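MRNA-binding protein PUF3 (Saccharomyces cerevisiae, PDB 3K49) binds the 3' untranslated regions of mRNAs for mitochondrial proteins, promoting deadenylation and decay of COX17 mRNA and bringing its target messages close to mitochondria. Local coordinates at residues L7-Q10 with L11-S14; K27-F30 with G31-E35; V60-N63 with E64-D68; I131-V134 with L135-S138; L296-E299 with D300-M304. All coordinates share one frame; numbering follows the deposited sequence.

Contact 1. Residues L7-Q10 with L11-S14; sequences LLEQ and LRNS
Arg12 lies alongside Glu9 on the exposed flank of the last turn of helix 6-12, at the N-terminal end of the Pumilio homology domain. The two side chains run the same way, and their nearest approach is aliphatic against polar, Glu9 CG to Arg12 NH2 at 3.9 Å. Carboxylate and guanidinium planes are 29° apart, yet Glu9 OE2 and Arg12 NH2 stay 4.9 Å from each other, so any attraction acts at a distance, not through a salt bridge. Arg12 reaches this place with CG between its backbone N and carbonyl carbon (chi1 62°) and a chain extended to NE, which carries it past the Glu9 backbone. On another side of the turn, Leu8 CD2 and Leu11 CD2 meet at 4.3 Å, and both leucines rest on Phe36 of helix 33-37. Backbone bonds set these spacings: Arg12 N donates to Leu8 O at 3.2 Å, and Asn13 N to Glu9 O at 3.1 Å. Asn13 is already leaving helical geometry, and beyond it Ser15 OG bonds to Leu11 O. The turning chain brings Ser14 CB to 3.2 Å from Gln10 O.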
loop_
_atom_site.group_PDB
_atom_site.type_symbol
_atom_site.label_atom_id
_atom_site.label_comp_id
_atom_site.label_asym_id
_atom_site.label_seq_id
_atom_site.Cartn_x
_atom_site.Cartn_y
_atom_site.Cartn_z
ATOM N N LEU A 7 -22.265 33.479 16.738
ATOM C CA LEU A 7 -21.845 33.361 15.340
ATOM C C LEU A 7 -21.967 31.931 14.821
ATOM O O LEU A 7 -22.437 31.706 13.707
ATOM C CB LEU A 7 -20.419 33.878 15.167
ATOM C CG LEU A 7 -20.389 35.392 14.963
ATOM C CD1 LEU A 7 -19.139 36.013 15.555
ATOM C CD2 LEU A 7 -20.488 35.704 13.499
ATOM N N LEU A 8 -21.551 30.968 15.641
ATOM C CA LEU A 8 -21.698 29.554 15.305
ATOM C C LEU A 8 -23.159 29.169 15.108
ATOM O O LEU A 8 -23.487 28.365 14.236
ATOM C CB LEU A 8 -21.045 28.668 16.368
ATOM C CG LEU A 8 -19.544 28.449 16.163
ATOM C CD1 LEU A 8 -18.931 27.691 17.319
ATOM C CD2 LEU A 8 -19.282 27.737 14.831
ATOM N N GLU A 9 -24.033 29.758 15.917
ATOM C CA GLU A 9 -25.466 29.525 15.792
ATOM C C GLU A 9 -26.026 30.201 14.547
ATOM O O GLU A 9 -26.892 29.648 13.870
ATOM C CB GLU A 9 -26.187 30.024 17.038
ATOM C CG GLU A 9 -25.628 29.453 18.332
ATOM C CD GLU A 9 -25.986 30.298 19.546
ATOM O OE1 GLU A 9 -26.826 31.217 19.393
ATOM O OE2 GLU A 9 -25.426 30.042 20.642
ATOM N N GLN A 10 -25.520 31.393 14.247
ATOM C CA GLN A 10 -25.920 32.114 13.042
ATOM C C GLN A 10 -25.450 31.375 11.792
ATOM O O GLN A 10 -25.910 31.643 10.681
ATOM C CB GLN A 10 -25.355 33.538 13.056
ATOM C CG GLN A 10 -25.814 34.409 11.891
ATOM C CD GLN A 10 -25.120 35.762 11.865
ATOM O OE1 GLN A 10 -23.956 35.881 12.251
ATOM N NE2 GLN A 10 -25.834 36.788 11.405
ATOM N N LEU A 11 -24.527 30.440 11.985
ATOM C CA LEU A 11 -23.994 29.651 10.888
ATOM C C LEU A 11 -24.888 28.450 10.598
ATOM O O LEU A 11 -25.334 28.254 9.471
ATOM C CB LEU A 11 -22.582 29.173 11.231
ATOM C CG LEU A 11 -21.874 28.318 10.179
ATOM C CD1 LEU A 11 -21.394 29.204 9.045
ATOM C CD2 LEU A 11 -20.717 27.526 10.790
ATOM N N ARG A 12 -25.146 27.649 11.628
ATOM C CA ARG A 12 -25.886 26.398 11.473
ATOM C C ARG A 12 -27.359 26.621 11.145
ATOM O O ARG A 12 -27.883 26.051 10.184
ATOM C CB ARG A 12 -25.782 25.552 12.742
ATOM C CG ARG A 12 -26.382 26.210 13.974
ATOM C CD ARG A 12 -26.246 25.318 15.197
ATOM N NE ARG A 12 -26.817 25.937 16.389
ATOM C CZ ARG A 12 -26.831 25.369 17.590
ATOM N NH1 ARG A 12 -26.303 24.166 17.760
ATOM N NH2 ARG A 12 -27.372 26.007 18.619
ATOM N N ASN A 13 -28.022 27.452 11.943
ATOM C CA ASN A 13 -29.445 27.718 11.765
ATOM C C ASN A 13 -29.729 28.601 10.554
ATOM O O ASN A 13 -30.781 29.237 10.473
ATOM C CB ASN A 13 -30.038 28.344 13.029
ATOM C CG ASN A 13 -30.026 27.390 14.209
ATOM O OD1 ASN A 13 -30.288 26.194 14.060
ATOM N ND2 ASN A 13 -29.723 27.916 15.394
ATOM N N SER A 14 -28.789 28.633 9.615
ATOM C CA SER A 14 -28.950 29.429 8.405
ATOM C C SER A 14 -28.538 28.636 7.166
ATOM O O SER A 14 -29.083 28.835 6.080
ATOM C CB SER A 14 -28.140 30.722 8.504
ATOM O OG SER A 14 -28.629 31.693 7.598
#

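Contact 2. Residues K27-F30 with G31-E35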
loop_
_atom_site.group_PDB
_atom_site.type_symbol
_atom_site.label_atom_id
_atom_site.label_comp_id
_atom_site.label_asym_id
_atom_site.label_seq_id
_atom_site.Cartn_x
_atom_site.Cartn_y
_atom_site.Cartn_z
ATOM N N LYS A 27 -15.035 37.348 6.626
ATOM C CA LYS A 27 -14.927 38.670 7.227
ATOM C C LYS A 27 -15.891 38.812 8.398
ATOM O O LYS A 27 -15.757 39.710 9.221
ATOM C CB LYS A 27 -15.188 39.766 6.188
ATOM C CG LYS A 27 -16.660 40.007 5.881
ATOM C CD LYS A 27 -16.827 40.719 4.546
ATOM C CE LYS A 27 -18.290 40.839 4.148
ATOM N NZ LYS A 27 -18.450 40.746 2.659
ATOM N N ASP A 28 -16.865 37.919 8.473
ATOM C CA ASP A 28 -17.878 37.986 9.517
ATOM C C ASP A 28 -17.411 37.387 10.846
ATOM O O ASP A 28 -18.047 37.586 11.881
ATOM C CB ASP A 28 -19.156 37.283 9.042
ATOM C CG ASP A 28 -19.821 38.010 7.871
ATOM O OD1 ASP A 28 -19.986 39.244 7.972
ATOM O OD2 ASP A 28 -20.170 37.360 6.855
ATOM N N ILE A 29 -16.298 36.662 10.821
ATOM C CA ILE A 29 -15.888 35.900 11.986
ATOM C C ILE A 29 -14.587 36.393 12.578
ATOM O O ILE A 29 -13.988 35.691 13.382
ATOM C CB ILE A 29 -15.756 34.387 11.662
ATOM C CG1 ILE A 29 -14.426 34.091 10.955
ATOM C CG2 ILE A 29 -16.929 33.919 10.799
ATOM C CD1 ILE A 29 -14.370 32.713 10.321
ATOM N N PHE A 30 -14.149 37.593 12.198
ATOM C CA PHE A 30 -12.863 38.106 12.679
ATOM C C PHE A 30 -12.698 38.044 14.194
ATOM O O PHE A 30 -11.572 38.045 14.700
ATOM C CB PHE A 30 -12.593 39.522 12.202
ATOM C CG PHE A 30 -11.401 40.155 12.865
ATOM C CD1 PHE A 30 -10.136 40.019 12.318
ATOM C CD2 PHE A 30 -11.546 40.884 14.044
ATOM C CE1 PHE A 30 -9.036 40.608 12.923
ATOM C CE2 PHE A 30 -10.450 41.476 14.658
ATOM C CZ PHE A 30 -9.193 41.340 14.097
ATOM N N GLY A 31 -13.801 37.986 14.930
ATOM C CA GLY A 31 -13.673 37.778 16.361
ATOM C C GLY A 31 -13.191 36.384 16.780
ATOM O O GLY A 31 -12.379 36.240 17.708
ATOM N N HIS A 32 -13.674 35.362 16.071
ATOM C CA HIS A 32 -13.769 34.021 16.632
ATOM C C HIS A 32 -13.267 32.908 15.726
ATOM O O HIS A 32 -13.900 31.853 15.625
ATOM C CB HIS A 32 -15.225 33.764 17.010
ATOM C CG HIS A 32 -15.867 34.913 17.712
ATOM N ND1 HIS A 32 -16.639 34.773 18.824
ATOM C CD2 HIS A 32 -15.883 36.226 17.455
ATOM C CE1 HIS A 32 -17.084 35.946 19.220
ATOM N NE2 HIS A 32 -16.638 36.849 18.406
ATOM N N SER A 33 -12.119 33.127 15.094
ATOM C CA SER A 33 -11.586 32.153 14.143
ATOM C C SER A 33 -11.175 30.823 14.806
ATOM O O SER A 33 -11.587 29.745 14.363
ATOM C CB SER A 33 -10.412 32.750 13.372
ATOM O OG SER A 33 -10.816 33.897 12.652
ATOM N N LEU A 34 -10.367 30.911 15.859
ATOM C CA LEU A 34 -9.886 29.735 16.577
ATOM C C LEU A 34 -11.049 28.869 17.036
ATOM O O LEU A 34 -11.007 27.651 16.931
ATOM C CB LEU A 34 -9.046 30.151 17.779
ATOM C CG LEU A 34 -8.179 29.023 18.327
ATOM C CD1 LEU A 34 -7.076 28.722 17.331
ATOM C CD2 LEU A 34 -7.605 29.380 19.692
ATOM N N GLU A 35 -12.105 29.514 17.513
ATOM C CA GLU A 35 -13.293 28.810 17.979
ATOM C C GLU A 35 -14.122 28.277 16.809
ATOM O O GLU A 35 -14.895 27.339 16.958
ATOM C CB GLU A 35 -14.123 29.740 18.873
ATOM C CG GLU A 35 -15.592 29.371 19.031
ATOM C CD GLU A 35 -16.461 30.586 19.373
ATOM O OE1 GLU A 35 -15.976 31.505 20.077
ATOM O OE2 GLU A 35 -17.629 30.625 18.923
#
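Ile29 and Ser33 come together through their first torsions. Ile29 CG1 sits between its backbone N and carbonyl carbon (chi1 80°), while Ser33 OG stands beside its own backbone N (chi1 -60°), and the two atoms meet at 4.0 Å. The touch is van der Waals in character; the hydroxyl finds its hydrogen-bonding partner in the Glu64 carboxylate of helix 55-65. Between the two side chains the backbone folds into a type I beta turn from Ile29 to His32. It is closed by a short bond from His32 N to Ile29 O, 2.7 Å, nearly straight at the hydrogen (162°) although the donor stands above the carbonyl plane. The bend places His32 at the N-cap position of helix 33-37. At the outer corner, Phe30 lies next to the Gly31 peptide, its ring CG 3.8 Å from Gly31 N. A beta carbon at Gly31 would run into the His32 ring in this conformation. Two helices flank the turn. Phe30 packs on Val60, and Ser33 on Ile61 and Ile65, all of helix 55-65; His32 touches Leu7 and Glu35 touches Leu8, both of helix 6-12, so the start of helix 33-37 fits between helix 6-12 and helix 55-65.

Contact 3. Residues V60-N63 with E64-D68; sequences VIFN and EIRDD
The Phe62 ring carries Arg66 CB over one face, 3.9 Å above the ring plane and offset toward the rim, and has Asn63 OD1 in its plane at the edge. Arg66 CB lies 4.2 Å from the centroid of the Phe62 ring and 22° off the normal, a CH-pi contact between residues one helical turn apart. Farther out, the guanidinium plane is tilted 52° against the ring, so the two do not stack. The stem of the arginine passes Asn63, with Arg66 CD 4.1 Å from Asn63 O; the bend that follows (chi3 -87°) turns the guanidinium so that Arg66 NH1 comes to 4.4 Å from Asn63 OD1, too far for a bond. The Phe62 ring also meets Phe85 of helix 79-88 edge to face and touches Thr96 and Leu97 of helix 91-101, so it links the end of one Pumilio repeat to the next.

Round the other sides of helix 55-65, Ile61 and Ile65 both pack on Phe85. Glu64 CB rides over two carbonyls, 3.3 Å from Ile61 O and 3.4 Å from Val60 O. Ile61 O receives Ile65 N at 3.1 Å, a helical bond nearly along the C=O axis, and a weak one from Glu64 N. Phe62 O receives weak bonds from Ile65 N and Arg66 N as the chain tightens into the 3-10 residues 66 and 67. The chemistry is therefore divided along one side chain: the CB methylene of Arg66 makes the aromatic contact, largely by dispersion, while the charged end lies beyond the ring and takes no part in the CH-pi contact.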
loop_
_atom_site.group_PDB
_atom_site.type_symbol
_atom_site.label_atom_id
_atom_site.label_comp_id
_atom_site.label_asym_id
_atom_site.label_seq_id
_atom_site.Cartn_x
_atom_site.Cartn_y
_atom_site.Cartn_z
ATOM N N VAL A 60 -6.482 37.620 6.771
ATOM C CA VAL A 60 -7.119 38.019 8.021
ATOM C C VAL A 60 -7.347 36.828 8.931
ATOM O O VAL A 60 -7.099 36.913 10.135
ATOM C CB VAL A 60 -8.420 38.835 7.802
ATOM C CG1 VAL A 60 -9.200 38.946 9.089
ATOM C CG2 VAL A 60 -8.072 40.217 7.269
ATOM N N ILE A 61 -7.816 35.724 8.356
ATOM C CA ILE A 61 -7.946 34.475 9.106
ATOM C C ILE A 61 -6.589 33.987 9.599
ATOM O O ILE A 61 -6.432 33.667 10.773
ATOM C CB ILE A 61 -8.570 33.360 8.264
ATOM C CG1 ILE A 61 -9.934 33.798 7.735
ATOM C CG2 ILE A 61 -8.714 32.100 9.107
ATOM C CD1 ILE A 61 -11.000 33.920 8.814
ATOM N N PHE A 62 -5.606 33.947 8.704
ATOM C CA PHE A 62 -4.288 33.417 9.056
ATOM C C PHE A 62 -3.598 34.205 10.158
ATOM O O PHE A 62 -3.094 33.625 11.116
ATOM C CB PHE A 62 -3.368 33.353 7.839
ATOM C CG PHE A 62 -1.998 32.808 8.141
ATOM C CD1 PHE A 62 -0.956 33.657 8.486
ATOM C CD2 PHE A 62 -1.749 31.433 8.069
ATOM C CE1 PHE A 62 0.309 33.155 8.766
ATOM C CE2 PHE A 62 -0.484 30.914 8.335
ATOM C CZ PHE A 62 0.548 31.776 8.688
ATOM N N ASN A 63 -3.551 35.524 10.018
ATOM C CA ASN A 63 -2.850 36.349 11.000
ATOM C C ASN A 63 -3.525 36.277 12.366
ATOM O O ASN A 63 -2.929 36.599 13.397
ATOM C CB ASN A 63 -2.714 37.793 10.505
ATOM C CG ASN A 63 -1.896 37.889 9.226
ATOM O OD1 ASN A 63 -1.209 36.935 8.846
ATOM N ND2 ASN A 63 -1.971 39.034 8.550
ATOM N N GLU A 64 -4.768 35.818 12.360
ATOM C CA GLU A 64 -5.512 35.641 13.588
ATOM C C GLU A 64 -5.217 34.299 14.276
ATOM O O GLU A 64 -5.136 34.233 15.499
ATOM C CB GLU A 64 -7.009 35.758 13.299
ATOM C CG GLU A 64 -7.861 36.066 14.516
ATOM C CD GLU A 64 -9.332 35.759 14.282
ATOM O OE1 GLU A 64 -9.983 35.169 15.184
ATOM O OE2 GLU A 64 -9.827 36.099 13.183
ATOM N N ILE A 65 -5.068 33.226 13.503
ATOM C CA ILE A 65 -4.915 31.907 14.113
ATOM C C ILE A 65 -3.488 31.404 14.089
ATOM O O ILE A 65 -3.237 30.297 14.528
ATOM C CB ILE A 65 -5.777 30.836 13.414
ATOM C CG1 ILE A 65 -5.353 30.705 11.947
ATOM C CG2 ILE A 65 -7.258 31.143 13.555
ATOM C CD1 ILE A 65 -5.801 29.438 11.285
ATOM N N ARG A 66 -2.551 32.191 13.574
ATOM C CA ARG A 66 -1.211 31.664 13.322
ATOM C C ARG A 66 -0.510 31.253 14.607
ATOM O O ARG A 66 0.182 30.230 14.652
ATOM C CB ARG A 66 -0.348 32.667 12.560
ATOM C CG ARG A 66 -0.026 33.901 13.351
ATOM C CD ARG A 66 0.713 34.898 12.503
ATOM N NE ARG A 66 2.154 34.672 12.512
ATOM C CZ ARG A 66 3.013 35.363 11.767
ATOM N NH1 ARG A 66 2.565 36.310 10.953
ATOM N NH2 ARG A 66 4.312 35.112 11.828
ATOM N N ASP A 67 -0.688 32.042 15.658
ATOM C CA ASP A 67 -0.033 31.735 16.919
ATOM C C ASP A 67 -0.537 30.426 17.537
ATOM O O ASP A 67 0.129 29.832 18.384
ATOM C CB ASP A 67 -0.172 32.903 17.890
ATOM C CG ASP A 67 0.780 34.031 17.568
ATOM O OD1 ASP A 67 0.689 35.101 18.214
ATOM O OD2 ASP A 67 1.621 33.837 16.662
ATOM N N ASP A 68 -1.707 29.975 17.099
ATOM C CA ASP A 68 -2.286 28.740 17.599
ATOM C C ASP A 68 -2.259 27.650 16.540
ATOM O O ASP A 68 -3.078 26.741 16.579
ATOM C CB ASP A 68 -3.721 28.978 18.061
ATOM C CG ASP A 68 -3.813 30.034 19.144
ATOM O OD1 ASP A 68 -2.944 30.933 19.171
ATOM O OD2 ASP A 68 -4.752 29.971 19.967
#

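Contact 4. Residues I131-V134 with L135-S138; sequences IELV and LELS
Ile131 and Leu135 form the tight side of this helix end. Their side chains cross obliquely, with Ile131 CG1 3.5 Å from Leu135 CD1, and that same Leu135 CD1 lies 3.2 Å from Ile131 O. Leu135 is itself exposed, and its first torsion is away from the staggered positions (chi1 -102°), with CD1 against Ile131. Deeper in the protein, Val134 packs on Ala157 and Phe168, and Leu137 on Met105 and Val153, which fixes the turn against three neighbouring helices.

The looser flank is polar and hydrated. A water donates both to Glu132 O, 2.9 Å away, and to Glu136 OE2, 2.6 Å away, joining backbone to carboxylate across the turn. Glu136 runs extended beside Leu133, and its two oxygens also accept from Met105 N and Gly103 N at the start of helix 105-110, whose dipole is likely to stabilise the negative charge. With an alanine in place of Glu136, those two backbone N-H groups would probably lose their acceptor and the water one of its two holds.

The backbone pattern passes from an i to i+4 bond, Leu135 N to Ile131 O at 2.8 Å, to i to i+3 bonds, Glu136 N to Leu133 O at 3.2 Å and Leu137 N to Val134 O at 2.8 Å. Leu135 O then takes both Ser138 N and Ser138 OG, the hydroxyl at 3.0 Å. This is the junction where Pumilio repeat 3 gives way to repeat 4 in the all-helical, curved Pumilio domain.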
loop_
_atom_site.group_PDB
_atom_site.type_symbol
_atom_site.label_atom_id
_atom_site.label_comp_id
_atom_site.label_asym_id
_atom_site.label_seq_id
_atom_site.Cartn_x
_atom_site.Cartn_y
_atom_site.Cartn_z
ATOM N N ILE A 131 13.292 18.447 3.328
ATOM C CA ILE A 131 14.428 17.722 3.879
ATOM C C ILE A 131 14.809 18.315 5.242
ATOM O O ILE A 131 15.143 17.598 6.192
ATOM C CB ILE A 131 15.623 17.677 2.878
ATOM C CG1 ILE A 131 16.808 16.941 3.505
ATOM C CG2 ILE A 131 16.015 19.076 2.431
ATOM C CD1 ILE A 131 16.465 15.520 3.967
ATOM N N GLU A 132 14.718 19.629 5.344
ATOM C CA GLU A 132 15.008 20.323 6.594
ATOM C C GLU A 132 14.148 19.795 7.740
ATOM O O GLU A 132 14.652 19.542 8.835
ATOM C CB GLU A 132 14.777 21.820 6.399
ATOM C CG GLU A 132 15.329 22.721 7.480
ATOM C CD GLU A 132 14.967 24.185 7.227
ATOM O OE1 GLU A 132 14.617 24.891 8.197
ATOM O OE2 GLU A 132 15.012 24.630 6.056
ATOM N N LEU A 133 12.851 19.629 7.483
ATOM C CA LEU A 133 11.927 19.048 8.464
ATOM C C LEU A 133 12.183 17.556 8.729
ATOM O O LEU A 133 12.215 17.114 9.876
ATOM C CB LEU A 133 10.475 19.242 8.011
ATOM C CG LEU A 133 9.898 20.650 8.154
ATOM C CD1 LEU A 133 8.452 20.653 7.707
ATOM C CD2 LEU A 133 10.020 21.165 9.605
ATOM N N VAL A 134 12.353 16.790 7.657
ATOM C CA VAL A 134 12.551 15.354 7.778
ATOM C C VAL A 134 13.845 14.977 8.517
ATOM O O VAL A 134 13.879 13.982 9.235
ATOM C CB VAL A 134 12.478 14.661 6.399
ATOM C CG1 VAL A 134 12.908 13.214 6.515
ATOM C CG2 VAL A 134 11.053 14.765 5.840
ATOM N N LEU A 135 14.892 15.784 8.355
ATOM C CA LEU A 135 16.164 15.565 9.050
ATOM C C LEU A 135 16.008 15.430 10.560
ATOM O O LEU A 135 16.884 14.888 11.236
ATOM C CB LEU A 135 17.154 16.689 8.735
ATOM C CG LEU A 135 18.242 16.365 7.711
ATOM C CD1 LEU A 135 18.342 17.431 6.644
ATOM C CD2 LEU A 135 19.573 16.178 8.397
ATOM N N GLU A 136 14.899 15.933 11.091
ATOM C CA GLU A 136 14.674 15.909 12.533
ATOM C C GLU A 136 14.285 14.520 12.991
ATOM O O GLU A 136 14.207 14.258 14.200
ATOM C CB GLU A 136 13.579 16.898 12.928
ATOM C CG GLU A 136 13.957 18.347 12.726
ATOM C CD GLU A 136 12.860 19.305 13.156
ATOM O OE1 GLU A 136 12.163 19.005 14.157
ATOM O OE2 GLU A 136 12.702 20.360 12.496
ATOM N N LEU A 137 14.028 13.649 12.019
ATOM C CA LEU A 137 13.613 12.285 12.295
ATOM C C LEU A 137 14.773 11.329 12.067
ATOM O O LEU A 137 14.603 10.112 12.154
ATOM C CB LEU A 137 12.418 11.896 11.420
ATOM C CG LEU A 137 11.158 12.753 11.563
ATOM C CD1 LEU A 137 10.156 12.442 10.446
ATOM C CD2 LEU A 137 10.521 12.577 12.925
ATOM N N SER A 138 15.957 11.884 11.818
ATOM C CA SER A 138 17.103 11.085 11.380
ATOM C C SER A 138 17.564 10.004 12.374
ATOM O O SER A 138 18.202 9.025 11.982
ATOM C CB SER A 138 18.272 11.991 10.972
ATOM O OG SER A 138 18.739 12.740 12.080
HETATM O O HOH W 1 14.905 21.089 11.261
#

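Contact 5. Residues L296-E299 with D300-M304; sequences LNLE and DDSPM
Leu298 folds over the hydroxyl of Ser302 where the loop after helix 292-296 turns into helix 303-308, with Ser302 at the N-cap position, in Pumilio repeat 8. Its CB begins the contact, 3.7 Å from Ser302 OG, and CG lies a little farther from the same oxygen. Both methyls stay near Ser302 OG, Leu298 CD2 at 4.0 Å from it, and Leu298 CD1 alone also reaches Met304 CB at 3.9 Å. The leucine and the methionine both rest on Pro289 and on Ala335 of helix 326-345, so this apolar patch ties the turn to that long helix.

Beneath the leucine, the carbonyl of Glu299 is gripped twice by one residue. Ser302 N donates to Glu299 O at 3.0 Å from well above the carbonyl plane, closing the turn, and the hydroxyl arrives in that plane. The torsion that sets OG between backbone N and carbonyl carbon (chi1 67°) turns the hydroxyl back to the same oxygen. Were Ser302 an alanine, the Glu299 carbonyl would keep its backbone bond but is likely to be held less firmly, and Leu298 would lose the oxygen it covers.

On the outer side Glu299 and Asp301 run side by side, their carboxylate planes 59° apart. With Glu299 OE1 3.6 Å from Asp301 OD2, the like charges probably disfavour each other, a cost that solvent at this exposed position would lessen. The hydroxyl bond, Ser302 OG to Glu299 O, is the shorter of the serine's two at 2.8 Å.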
loop_
_atom_site.group_PDB
_atom_site.type_symbol
_atom_site.label_atom_id
_atom_site.label_comp_id
_atom_site.label_asym_id
_atom_site.label_seq_id
_atom_site.Cartn_x
_atom_site.Cartn_y
_atom_site.Cartn_z
ATOM N N LEU A 296 -8.142 -36.796 -18.854
ATOM C CA LEU A 296 -9.503 -37.320 -18.814
ATOM C C LEU A 296 -9.769 -38.162 -17.571
ATOM O O LEU A 296 -10.893 -38.197 -17.065
ATOM C CB LEU A 296 -9.815 -38.117 -20.079
ATOM C CG LEU A 296 -10.570 -37.321 -21.144
ATOM C CD1 LEU A 296 -10.581 -38.042 -22.487
ATOM C CD2 LEU A 296 -11.988 -37.026 -20.663
ATOM N N ASN A 297 -8.733 -38.836 -17.083
ATOM C CA ASN A 297 -8.865 -39.682 -15.904
ATOM C C ASN A 297 -7.794 -39.377 -14.858
ATOM O O ASN A 297 -6.793 -40.087 -14.752
ATOM C CB ASN A 297 -8.831 -41.160 -16.297
ATOM C CG ASN A 297 -9.437 -42.058 -15.236
ATOM O OD1 ASN A 297 -10.353 -41.655 -14.516
ATOM N ND2 ASN A 297 -8.930 -43.284 -15.135
ATOM N N LEU A 298 -8.008 -38.310 -14.093
ATOM C CA LEU A 298 -7.070 -37.921 -13.048
ATOM C C LEU A 298 -7.428 -38.619 -11.752
ATOM O O LEU A 298 -8.568 -39.050 -11.567
ATOM C CB LEU A 298 -7.080 -36.404 -12.838
ATOM C CG LEU A 298 -6.399 -35.544 -13.904
ATOM C CD1 LEU A 298 -6.587 -34.063 -13.600
ATOM C CD2 LEU A 298 -4.923 -35.893 -14.007
ATOM N N GLU A 299 -6.448 -38.728 -10.861
ATOM C CA GLU A 299 -6.665 -39.338 -9.556
ATOM C C GLU A 299 -6.932 -38.266 -8.516
ATOM O O GLU A 299 -6.518 -37.119 -8.674
ATOM C CB GLU A 299 -5.456 -40.177 -9.142
ATOM C CG GLU A 299 -4.950 -41.095 -10.238
ATOM C CD GLU A 299 -3.842 -42.010 -9.768
ATOM O OE1 GLU A 299 -3.946 -42.529 -8.635
ATOM O OE2 GLU A 299 -2.873 -42.208 -10.535
ATOM N N ASP A 300 -7.617 -38.652 -7.446
ATOM C CA ASP A 300 -8.012 -37.711 -6.406
ATOM C C ASP A 300 -6.825 -37.166 -5.613
ATOM O O ASP A 300 -7.002 -36.386 -4.674
ATOM C CB ASP A 300 -9.027 -38.368 -5.466
ATOM C CG ASP A 300 -10.224 -38.939 -6.207
ATOM O OD1 ASP A 300 -10.368 -38.667 -7.420
ATOM O OD2 ASP A 300 -11.023 -39.662 -5.574
ATOM N N ASP A 301 -5.618 -37.572 -5.991
ATOM C CA ASP A 301 -4.411 -37.084 -5.330
ATOM C C ASP A 301 -3.464 -36.372 -6.299
ATOM O O ASP A 301 -2.391 -35.906 -5.909
ATOM C CB ASP A 301 -3.691 -38.205 -4.561
ATOM C CG ASP A 301 -3.190 -39.328 -5.463
ATOM O OD1 ASP A 301 -2.094 -39.857 -5.184
ATOM O OD2 ASP A 301 -3.885 -39.692 -6.439
ATOM N N SER A 302 -3.866 -36.290 -7.563
ATOM C CA SER A 302 -3.145 -35.481 -8.538
ATOM C C SER A 302 -3.260 -33.997 -8.183
ATOM O O SER A 302 -4.317 -33.541 -7.734
ATOM C CB SER A 302 -3.703 -35.719 -9.937
ATOM O OG SER A 302 -5.031 -35.232 -10.031
ATOM N N PRO A 303 -2.171 -33.239 -8.386
ATOM C CA PRO A 303 -2.120 -31.801 -8.101
ATOM C C PRO A 303 -3.406 -31.068 -8.476
ATOM O O PRO A 303 -4.036 -30.466 -7.600
ATOM C CB PRO A 303 -0.955 -31.328 -8.966
ATOM C CG PRO A 303 -0.028 -32.502 -8.965
ATOM C CD PRO A 303 -0.902 -33.729 -8.950
ATOM N N MET A 304 -3.788 -31.135 -9.749
ATOM C CA MET A 304 -4.987 -30.467 -10.254
ATOM C C MET A 304 -6.193 -30.665 -9.352
ATOM O O MET A 304 -6.835 -29.696 -8.942
ATOM C CB MET A 304 -5.329 -30.987 -11.646
ATOM C CG MET A 304 -4.361 -30.550 -12.720
ATOM S SD MET A 304 -4.749 -28.888 -13.297
ATOM C CE MET A 304 -6.450 -29.125 -13.805
#

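In the fold
Contacts 1, 2 and 3 cluster at the N-terminal end of the curved domain: contact 2, the turn and the start of helix 33-37, touches helix 6-12 of contact 1 on one hand and residues 60-68 of contact 3 on the other. Contact 4 lies farther along the arc, about 26 Å from contact 3 between centres, and contact 5 near the C-terminal end, about 73 Å from contact 1, centre to centre. Contacts 1 and 5 are surface contacts, with charged side chains on their outer flanks; the other three are partly buried. Contacts 1, 3 and 4 are helix endings, whereas 2 and 5 are turns leading into helices. Aromatic packing distinguishes contact 3, a bridging water contact 4.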